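Local coordinates for protein 3-hydroxyacyl-thioester dehydratase X (PDB 3WEW) that interconverts (3R)-3-hydroxyacyl-CoA and trans-2-enoyl-CoA by dehydration and hydration, with a preference for C8 to C12 chains, at residues Arg90-Arg95 with Asp104-Val109; Pro148-Arg153 with Ala226-Ala231; Ala157-Tyr162 with Gly191-Ala196. All coordinates share one frame; numbering follows the deposited sequence.

Contact 1. Residues Arg90-Arg95 with Asp104-Val109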
loop_
_atom_site.group_PDB
_atom_site.type_symbol
_atom_site.label_atom_id
_atom_site.label_comp_id
_atom_site.label_asym_id
_atom_site.label_seq_id
_atom_site.Cartn_x
_atom_site.Cartn_y
_atom_site.Cartn_z
ATOM N N ARG A 90 -14.455 7.913 0.052
ATOM C CA ARG A 90 -15.229 8.253 -1.125
ATOM C C ARG A 90 -14.408 7.906 -2.345
ATOM O O ARG A 90 -13.188 7.821 -2.292
ATOM C CB ARG A 90 -15.648 9.725 -1.186
ATOM C CG ARG A 90 -14.497 10.698 -0.977
ATOM C CD ARG A 90 -14.435 11.919 -1.906
ATOM N NE ARG A 90 -15.723 12.383 -2.447
ATOM C CZ ARG A 90 -16.756 12.819 -1.728
ATOM N NH1 ARG A 90 -16.716 12.842 -0.385
ATOM N NH2 ARG A 90 -17.855 13.212 -2.368
ATOM N N ALA A 91 -15.103 7.678 -3.447
ATOM C CA ALA A 91 -14.478 7.367 -4.683
ATOM C C ALA A 91 -14.744 8.567 -5.574
ATOM O O ALA A 91 -15.802 9.156 -5.496
ATOM C CB ALA A 91 -15.099 6.111 -5.258
ATOM N N GLU A 92 -13.792 8.930 -6.421
ATOM C CA GLU A 92 -13.923 10.139 -7.224
ATOM C C GLU A 92 -12.923 10.085 -8.390
ATOM O O GLU A 92 -12.054 9.220 -8.423
ATOM C CB GLU A 92 -13.713 11.380 -6.326
ATOM C CG GLU A 92 -12.320 11.460 -5.697
ATOM C CD GLU A 92 -12.015 12.775 -5.003
ATOM O OE1 GLU A 92 -11.093 13.475 -5.466
ATOM O OE2 GLU A 92 -12.676 13.106 -3.991
ATOM N N ASN A 93 -13.064 10.982 -9.357
ATOM C CA ASN A 93 -12.121 11.083 -10.458
ATOM C C ASN A 93 -12.004 9.835 -11.320
ATOM O O ASN A 93 -10.911 9.333 -11.542
ATOM C CB ASN A 93 -10.754 11.461 -9.893
ATOM C CG ASN A 93 -9.813 12.044 -10.933
ATOM O OD1 ASN A 93 -10.206 12.382 -12.056
ATOM N ND2 ASN A 93 -8.546 12.157 -10.561
ATOM N N LEU A 94 -13.125 9.315 -11.800
ATOM C CA LEU A 94 -13.105 8.354 -12.925
ATOM C C LEU A 94 -12.540 9.002 -14.181
ATOM O O LEU A 94 -13.047 10.026 -14.636
ATOM C CB LEU A 94 -14.497 7.891 -13.313
ATOM C CG LEU A 94 -15.091 6.724 -12.556
ATOM C CD1 LEU A 94 -14.289 5.445 -12.841
ATOM C CD2 LEU A 94 -15.173 7.084 -11.067
ATOM N N ARG A 95 -11.503 8.392 -14.730
ATOM C CA ARG A 95 -10.889 8.834 -15.963
ATOM C C ARG A 95 -10.735 7.603 -16.806
ATOM O O ARG A 95 -10.583 6.494 -16.275
ATOM C CB ARG A 95 -9.446 9.280 -15.754
ATOM C CG ARG A 95 -9.158 10.549 -15.008
ATOM C CD ARG A 95 -7.914 10.295 -14.155
ATOM N NE ARG A 95 -8.350 9.663 -12.922
ATOM C CZ ARG A 95 -7.577 9.183 -11.952
ATOM N NH1 ARG A 95 -6.254 9.213 -12.013
ATOM N NH2 ARG A 95 -8.174 8.650 -10.899
ATOM N N ASP A 104 -9.958 7.140 -8.205
ATOM C CA ASP A 104 -9.362 7.535 -6.936
ATOM C C ASP A 104 -10.278 7.185 -5.775
ATOM O O ASP A 104 -11.500 7.514 -5.770
ATOM C CB ASP A 104 -9.080 9.030 -6.882
ATOM C CG ASP A 104 -7.969 9.460 -7.814
ATOM O OD1 ASP A 104 -7.258 8.587 -8.399
ATOM O OD2 ASP A 104 -7.823 10.710 -7.968
ATOM N N LEU A 105 -9.666 6.533 -4.788
ATOM C CA LEU A 105 -10.311 6.212 -3.525
ATOM C C LEU A 105 -9.625 7.011 -2.437
ATOM O O LEU A 105 -8.410 6.865 -2.185
ATOM C CB LEU A 105 -10.188 4.740 -3.205
ATOM C CG LEU A 105 -11.197 3.753 -3.796
ATOM C CD1 LEU A 105 -12.585 3.873 -3.176
ATOM C CD2 LEU A 105 -11.269 3.889 -5.281
ATOM N N VAL A 106 -10.418 7.862 -1.791
ATOM C CA VAL A 106 -9.909 8.847 -0.882
ATOM C C VAL A 106 -10.388 8.528 0.504
ATOM O O VAL A 106 -11.572 8.614 0.740
ATOM C CB VAL A 106 -10.407 10.231 -1.267
ATOM C CG1 VAL A 106 -9.801 11.272 -0.322
ATOM C CG2 VAL A 106 -10.051 10.542 -2.721
ATOM N N THR A 107 -9.463 8.215 1.407
ATOM C CA THR A 107 -9.784 7.733 2.741
ATOM C C THR A 107 -9.256 8.694 3.819
ATOM O O THR A 107 -8.152 9.149 3.743
ATOM C CB THR A 107 -9.170 6.323 2.964
ATOM O OG1 THR A 107 -9.620 5.438 1.930
ATOM C CG2 THR A 107 -9.564 5.740 4.253
ATOM N N ASN A 108 -10.071 8.974 4.822
ATOM C CA ASN A 108 -9.728 9.859 5.911
ATOM C C ASN A 108 -9.900 9.101 7.178
ATOM O O ASN A 108 -10.973 8.584 7.449
ATOM C CB ASN A 108 -10.600 11.113 5.853
ATOM C CG ASN A 108 -10.122 12.055 4.738
ATOM O OD1 ASN A 108 -9.046 12.606 4.834
ATOM N ND2 ASN A 108 -10.855 12.134 3.633
ATOM N N VAL A 109 -8.822 8.979 7.945
ATOM C CA VAL A 109 -8.861 8.215 9.185
ATOM C C VAL A 109 -8.717 9.165 10.360
ATOM O O VAL A 109 -7.749 9.940 10.426
ATOM C CB VAL A 109 -7.794 7.099 9.218
ATOM C CG1 VAL A 109 -7.846 6.326 10.538
ATOM C CG2 VAL A 109 -8.017 6.136 8.053
#
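Asp104 OD1 takes the shortest polar contact here, a salt bridge from Arg95 NH2 at 2.7 Å; as a hydrogen bond it is bent and weak, and the guanidinium and carboxylate planes stand 69° apart. Thr122 OG1, from strand 114-126, gives OD1 a second hydrogen bond. The other oxygen, Asp104 OD2, receives Asn93 ND2 at 3.1 Å from above the carboxylate plane, while staying close to the plane of the amide. With both oxygens held, the carboxylate's rotation should be well defined. Arg95 reaches this place by folding back: a bend at chi3 (-84°) helps turn its guanidinium side-on to Asn93 O, which accepts from NE and NH2 of Arg95, both close to the guanidinium plane. Asn93 has a left-handed backbone conformation, a kink just after the Glu92-Asp104 pair; the pairing resumes at Arg95, whose backbone bonds with Leu102.

Strands 84-96 and 100-111 form an antiparallel beta hairpin within the sheet of this hotdog-fold protein; ahead of the kink Arg90 pairs with Val106 (Val106 N to Arg90 O 2.8 Å) and Glu92 with Asp104 (Glu92 N to Asp104 O 2.8 Å); both pairs are hydrogen-bonded, whereas Ala91 and Leu105 between them form a non-hydrogen-bonded pair. On the face carrying Arg90, Glu92 and Val106, the Glu92 carboxylate carbon CD lies 3.7 Å from Val106 CG2, and Glu92 OE2 makes a long salt bridge of 3.5 Å with Arg90 NE on the same strand. On the reverse face Ala91 CB meets Leu105 CD1 at 4.0 Å, and Leu105 continues onto Val50, Leu53 and Val54 of helix 47-55.

Contact 2. Residues Pro148-Arg153 with Ala226-Ala231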
loop_
_atom_site.group_PDB
_atom_site.type_symbol
_atom_site.label_atom_id
_atom_site.label_comp_id
_atom_site.label_asym_id
_atom_site.label_seq_id
_atom_site.Cartn_x
_atom_site.Cartn_y
_atom_site.Cartn_z
ATOM N N PRO A 148 22.832 -1.300 -3.807
ATOM C CA PRO A 148 21.673 -0.640 -3.292
ATOM C C PRO A 148 21.799 -0.389 -1.816
ATOM O O PRO A 148 22.592 -1.037 -1.149
ATOM C CB PRO A 148 20.576 -1.691 -3.513
ATOM C CG PRO A 148 21.264 -2.984 -3.270
ATOM C CD PRO A 148 22.668 -2.773 -3.778
ATOM N N ALA A 149 20.959 0.494 -1.309
ATOM C CA ALA A 149 20.960 0.820 0.098
ATOM C C ALA A 149 20.307 -0.284 0.910
ATOM O O ALA A 149 20.512 -0.369 2.119
ATOM C CB ALA A 149 20.234 2.138 0.334
ATOM N N ALA A 150 19.489 -1.103 0.255
ATOM C CA ALA A 150 18.906 -2.275 0.914
ATOM C C ALA A 150 18.471 -3.279 -0.115
ATOM O O ALA A 150 18.333 -2.958 -1.283
ATOM C CB ALA A 150 17.719 -1.882 1.781
ATOM N N VAL A 151 18.219 -4.492 0.357
ATOM C CA VAL A 151 17.787 -5.595 -0.479
ATOM C C VAL A 151 16.565 -6.234 0.121
ATOM O O VAL A 151 16.573 -6.593 1.301
ATOM C CB VAL A 151 18.849 -6.669 -0.526
ATOM C CG1 VAL A 151 18.342 -7.880 -1.296
ATOM C CG2 VAL A 151 20.110 -6.125 -1.165
ATOM N N LEU A 152 15.521 -6.393 -0.696
ATOM C CA LEU A 152 14.269 -7.061 -0.276
ATOM C C LEU A 152 14.102 -8.436 -0.945
ATOM O O LEU A 152 14.121 -8.529 -2.160
ATOM C CB LEU A 152 13.041 -6.208 -0.620
ATOM C CG LEU A 152 12.646 -5.040 0.286
ATOM C CD1 LEU A 152 13.832 -4.242 0.709
ATOM C CD2 LEU A 152 11.666 -4.166 -0.476
ATOM N N ARG A 153 13.891 -9.471 -0.151
ATOM C CA ARG A 153 13.653 -10.784 -0.690
ATOM C C ARG A 153 12.184 -11.028 -0.606
ATOM O O ARG A 153 11.580 -10.943 0.462
ATOM C CB ARG A 153 14.384 -11.841 0.138
ATOM C CG ARG A 153 14.478 -13.211 -0.501
ATOM C CD ARG A 153 14.879 -14.206 0.571
ATOM N NE ARG A 153 14.856 -15.545 0.012
ATOM C CZ ARG A 153 14.233 -16.601 0.524
ATOM N NH1 ARG A 153 13.529 -16.568 1.678
ATOM N NH2 ARG A 153 14.335 -17.729 -0.137
ATOM N N ALA A 226 15.057 -7.621 -4.997
ATOM C CA ALA A 226 14.932 -6.284 -5.556
ATOM C C ALA A 226 15.785 -5.354 -4.702
ATOM O O ALA A 226 15.924 -5.564 -3.495
ATOM C CB ALA A 226 13.471 -5.844 -5.533
ATOM N N GLY A 227 16.335 -4.321 -5.325
ATOM C CA GLY A 227 17.233 -3.391 -4.633
ATOM C C GLY A 227 16.582 -2.037 -4.501
ATOM O O GLY A 227 15.901 -1.573 -5.409
ATOM N N LEU A 228 16.789 -1.435 -3.341
ATOM C CA LEU A 228 16.203 -0.185 -2.996
ATOM C C LEU A 228 17.286 0.862 -3.085
ATOM O O LEU A 228 18.377 0.686 -2.505
ATOM C CB LEU A 228 15.635 -0.231 -1.571
ATOM C CG LEU A 228 15.115 1.125 -1.087
ATOM C CD1 LEU A 228 13.985 1.632 -1.993
ATOM C CD2 LEU A 228 14.685 1.107 0.382
ATOM N N TYR A 229 16.993 1.956 -3.793
ATOM C CA TYR A 229 17.945 3.083 -3.867
ATOM C C TYR A 229 17.391 4.288 -3.107
ATOM O O TYR A 229 16.235 4.621 -3.230
ATOM C CB TYR A 229 18.326 3.372 -5.345
ATOM C CG TYR A 229 18.978 2.146 -5.926
ATOM C CD1 TYR A 229 20.375 2.008 -5.930
ATOM C CD2 TYR A 229 18.204 1.061 -6.361
ATOM C CE1 TYR A 229 20.989 0.854 -6.406
ATOM C CE2 TYR A 229 18.801 -0.098 -6.859
ATOM C CZ TYR A 229 20.191 -0.197 -6.874
ATOM O OH TYR A 229 20.796 -1.349 -7.317
ATOM N N VAL A 230 18.221 4.891 -2.268
ATOM C CA VAL A 230 17.774 5.934 -1.384
ATOM C C VAL A 230 18.698 7.128 -1.470
ATOM O O VAL A 230 19.885 7.027 -1.154
ATOM C CB VAL A 230 17.735 5.485 0.090
ATOM C CG1 VAL A 230 17.303 6.658 0.981
ATOM C CG2 VAL A 230 16.819 4.289 0.270
ATOM N N ALA A 231 18.129 8.247 -1.895
ATOM C CA ALA A 231 18.776 9.523 -1.759
ATOM C C ALA A 231 18.035 10.384 -0.729
ATOM O O ALA A 231 16.831 10.283 -0.572
ATOM C CB ALA A 231 18.863 10.233 -3.107
#
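Pro148 lays its CB over one face of the Tyr229 ring, 4.0 Å from the centroid and offset toward the rim, a CH-pi contact that includes a 3.7 Å approach of Pro148 CB to Tyr229 CZ. Tyr229 has CG anti to its carbonyl carbon (chi1 -61°), which swings the ring back along its own strand and over the proline; the phenol OH then bonds to Pro146 O, so the ring is held at its far end too. Gly227, with no side chain, lies beside the same proline, its CA 3.9 Å from Pro148 CB.

Through the sheet, Ala150 CB faces Leu228 CB at 4.3 Å. Leu152, Ala226 and Leu228 share this face, and all three press on Leu241 of the neighbouring strand 236-243. Further along, Ala149 CB touches Val230 CG2.

The backbones pair antiparallel, Leu152 with Ala226 and Ala150 with Leu228. At the latter the register slips: Ala149 and Ala150 both face Leu228, a classic beta bulge, in which Leu228 O takes Ala149 N at 2.9 Å and Ala150 N only weakly at 3.5 Å. These bonds attach strand 150-154, an outermost strand of the sheet within this chain, to strand 224-231. All the hydrogen bonds between the segments are backbone to backbone, so the polar part of the join is independent of side-chain identity, and the side chains contribute apolar and CH-pi contact.

Contact 3. Residues Ala157-Tyr162 with Gly191-Ala196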
loop_
_atom_site.group_PDB
_atom_site.type_symbol
_atom_site.label_atom_id
_atom_site.label_comp_id
_atom_site.label_asym_id
_atom_site.label_seq_id
_atom_site.Cartn_x
_atom_site.Cartn_y
_atom_site.Cartn_z
ATOM N N ALA A 157 5.634 -17.214 -0.495
ATOM C CA ALA A 157 5.157 -17.533 0.860
ATOM C C ALA A 157 4.944 -16.272 1.677
ATOM O O ALA A 157 3.918 -16.092 2.247
ATOM C CB ALA A 157 6.107 -18.479 1.572
ATOM N N LYS A 158 5.920 -15.392 1.688
ATOM C CA LYS A 158 5.807 -14.123 2.377
ATOM C C LYS A 158 4.588 -13.285 1.955
ATOM O O LYS A 158 3.969 -12.597 2.771
ATOM C CB LYS A 158 7.090 -13.325 2.135
ATOM C CG LYS A 158 7.170 -12.024 2.917
ATOM C CD LYS A 158 8.534 -11.389 2.767
ATOM C CE LYS A 158 9.508 -11.887 3.834
ATOM N NZ LYS A 158 10.874 -11.389 3.465
ATOM N N ILE A 159 4.271 -13.327 0.667
ATOM C CA ILE A 159 3.121 -12.606 0.108
ATOM C C ILE A 159 1.813 -13.299 0.417
ATOM O O ILE A 159 0.802 -12.650 0.670
ATOM C CB ILE A 159 3.299 -12.384 -1.392
ATOM C CG1 ILE A 159 4.480 -11.427 -1.634
ATOM C CG2 ILE A 159 2.022 -11.812 -2.009
ATOM C CD1 ILE A 159 4.260 -9.986 -1.144
ATOM N N ARG A 160 1.808 -14.621 0.432
ATOM C CA ARG A 160 0.641 -15.334 0.958
ATOM C C ARG A 160 0.383 -14.863 2.406
ATOM O O ARG A 160 -0.760 -14.623 2.827
ATOM C CB ARG A 160 0.844 -16.850 0.873
ATOM C CG ARG A 160 0.556 -17.436 -0.512
ATOM C CD ARG A 160 0.396 -18.972 -0.503
ATOM N NE ARG A 160 1.520 -19.672 0.119
ATOM C CZ ARG A 160 2.627 -20.079 -0.526
ATOM N NH1 ARG A 160 2.793 -19.854 -1.849
ATOM N NH2 ARG A 160 3.588 -20.732 0.135
ATOM N N ARG A 161 1.473 -14.693 3.150
ATOM C CA ARG A 161 1.385 -14.206 4.526
ATOM C C ARG A 161 0.936 -12.703 4.593
ATOM O O ARG A 161 0.067 -12.349 5.370
ATOM C CB ARG A 161 2.695 -14.498 5.282
ATOM C CG ARG A 161 2.720 -13.977 6.721
ATOM C CD ARG A 161 3.951 -14.464 7.517
ATOM N NE ARG A 161 4.057 -15.924 7.429
ATOM C CZ ARG A 161 3.317 -16.778 8.137
ATOM N NH1 ARG A 161 2.418 -16.323 9.019
ATOM N NH2 ARG A 161 3.481 -18.083 7.965
ATOM N N TYR A 162 1.513 -11.847 3.770
ATOM C CA TYR A 162 1.029 -10.477 3.686
ATOM C C TYR A 162 -0.499 -10.392 3.337
ATOM O O TYR A 162 -1.246 -9.575 3.917
ATOM C CB TYR A 162 1.879 -9.637 2.709
ATOM C CG TYR A 162 1.373 -8.223 2.637
ATOM C CD1 TYR A 162 1.639 -7.310 3.660
ATOM C CD2 TYR A 162 0.520 -7.825 1.613
ATOM C CE1 TYR A 162 1.092 -6.039 3.631
ATOM C CE2 TYR A 162 0.010 -6.541 1.568
ATOM C CZ TYR A 162 0.285 -5.660 2.588
ATOM O OH TYR A 162 -0.225 -4.372 2.537
ATOM N N GLY A 191 1.365 -4.177 -4.283
ATOM C CA GLY A 191 2.164 -2.973 -4.331
ATOM C C GLY A 191 2.387 -2.420 -2.933
ATOM O O GLY A 191 3.495 -1.939 -2.611
ATOM N N MET A 192 1.328 -2.454 -2.094
ATOM C CA MET A 192 1.457 -1.932 -0.745
ATOM C C MET A 192 2.349 -2.783 0.198
ATOM O O MET A 192 2.794 -2.295 1.240
ATOM C CB MET A 192 0.079 -1.656 -0.130
ATOM C CG MET A 192 -0.597 -0.442 -0.750
ATOM S SD MET A 192 0.396 1.043 -0.630
ATOM C CE MET A 192 0.101 1.445 1.088
ATOM N N PHE A 193 2.651 -4.021 -0.169
ATOM C CA PHE A 193 3.649 -4.769 0.590
ATOM C C PHE A 193 5.007 -4.090 0.394
ATOM O O PHE A 193 5.766 -3.825 1.322
ATOM C CB PHE A 193 3.775 -6.245 0.147
ATOM C CG PHE A 193 4.957 -6.926 0.777
ATOM C CD1 PHE A 193 4.837 -7.548 2.045
ATOM C CD2 PHE A 193 6.205 -6.833 0.202
ATOM C CE1 PHE A 193 5.920 -8.091 2.670
ATOM C CE2 PHE A 193 7.320 -7.376 0.849
ATOM C CZ PHE A 193 7.175 -8.015 2.071
ATOM N N THR A 194 5.290 -3.867 -0.868
ATOM C CA THR A 194 6.533 -3.278 -1.314
ATOM C C THR A 194 6.683 -1.860 -0.782
ATOM O O THR A 194 7.765 -1.446 -0.403
ATOM C CB THR A 194 6.553 -3.272 -2.859
ATOM O OG1 THR A 194 6.558 -4.627 -3.359
ATOM C CG2 THR A 194 7.723 -2.722 -3.288
ATOM N N ALA A 195 5.593 -1.106 -0.767
ATOM C CA ALA A 195 5.645 0.255 -0.281
ATOM C C ALA A 195 5.896 0.324 1.218
ATOM O O ALA A 195 6.487 1.268 1.671
ATOM C CB ALA A 195 4.372 0.999 -0.638
ATOM N N ALA A 196 5.422 -0.656 1.971
ATOM C CA ALA A 196 5.760 -0.781 3.388
ATOM C C ALA A 196 7.214 -1.207 3.594
ATOM O O ALA A 196 7.925 -0.609 4.351
ATOM C CB ALA A 196 4.856 -1.830 4.051
HETATM O O HOH W 1 1.094 -2.231 3.326
#
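This is a buried helix-to-helix contact, with Phe193 of helix 191-197 filling the gap to helix 156-166, where Ile159, Tyr162 and Lys158 receive it. The axes of the two short segments cross at 100° and approach no closer than 10.9 Å. Phe193 has CG anti to the backbone N (chi1 170°), which sends its ring straight across. There its edge is turned to the face of Tyr162 in an offset edge-to-face pair, planes 80° apart and Phe193 CD1 3.6 Å from Tyr162 CG. Phe193 CB sits over the centre of the tyrosine ring, 3.9 Å from the centroid. Ile159 CD1 covers one face of Phe193, 4.0 Å from that ring's centroid, and the Lys158 chain crosses near the outer end of the Phe193 ring, CD 3.7 Å from Phe193 CZ, before NZ bonds to Arg153 O.

The polar link is a water, 2.6 Å from Tyr162 OH, that donates to Met192 O at 2.7 Å and ties the tyrosine OH to the first turn of helix 191-197; Met192 O also accepts the helix bond from Ala196 N. His190, just ahead of that turn, meets Tyr162 edge-to-face, and Ile159 touches His173. Tyr162 begins the stretch that runs through Gly-Asp-His-Asn-Pro-Ile-His to His173 and beyond, consistent with the hydratase 2 motif of MaoC-like hotdog dehydratases.

Overall arrangement
Contacts 1 and 2 both join antiparallel strands of one long sheet, on opposite sides of the chain's centre and about 31 Å apart between centres; contact 3 is the buried one, joining helices. Contact 1 is a surface hairpin of consecutive strands, with charged and amide side chains adding to its backbone bonds. In contact 2, partly buried, the strands come from distant parts of the sequence and meet through backbone hydrogen bonds, with side chains touching by apolar and CH-pi contact. Contact 3 uses aromatic packing and a water. Contacts 2 and 3 touch where Lys158 NZ meets Arg153 O, as strand 150-154 runs into helix 156-166; contact 1 touches neither.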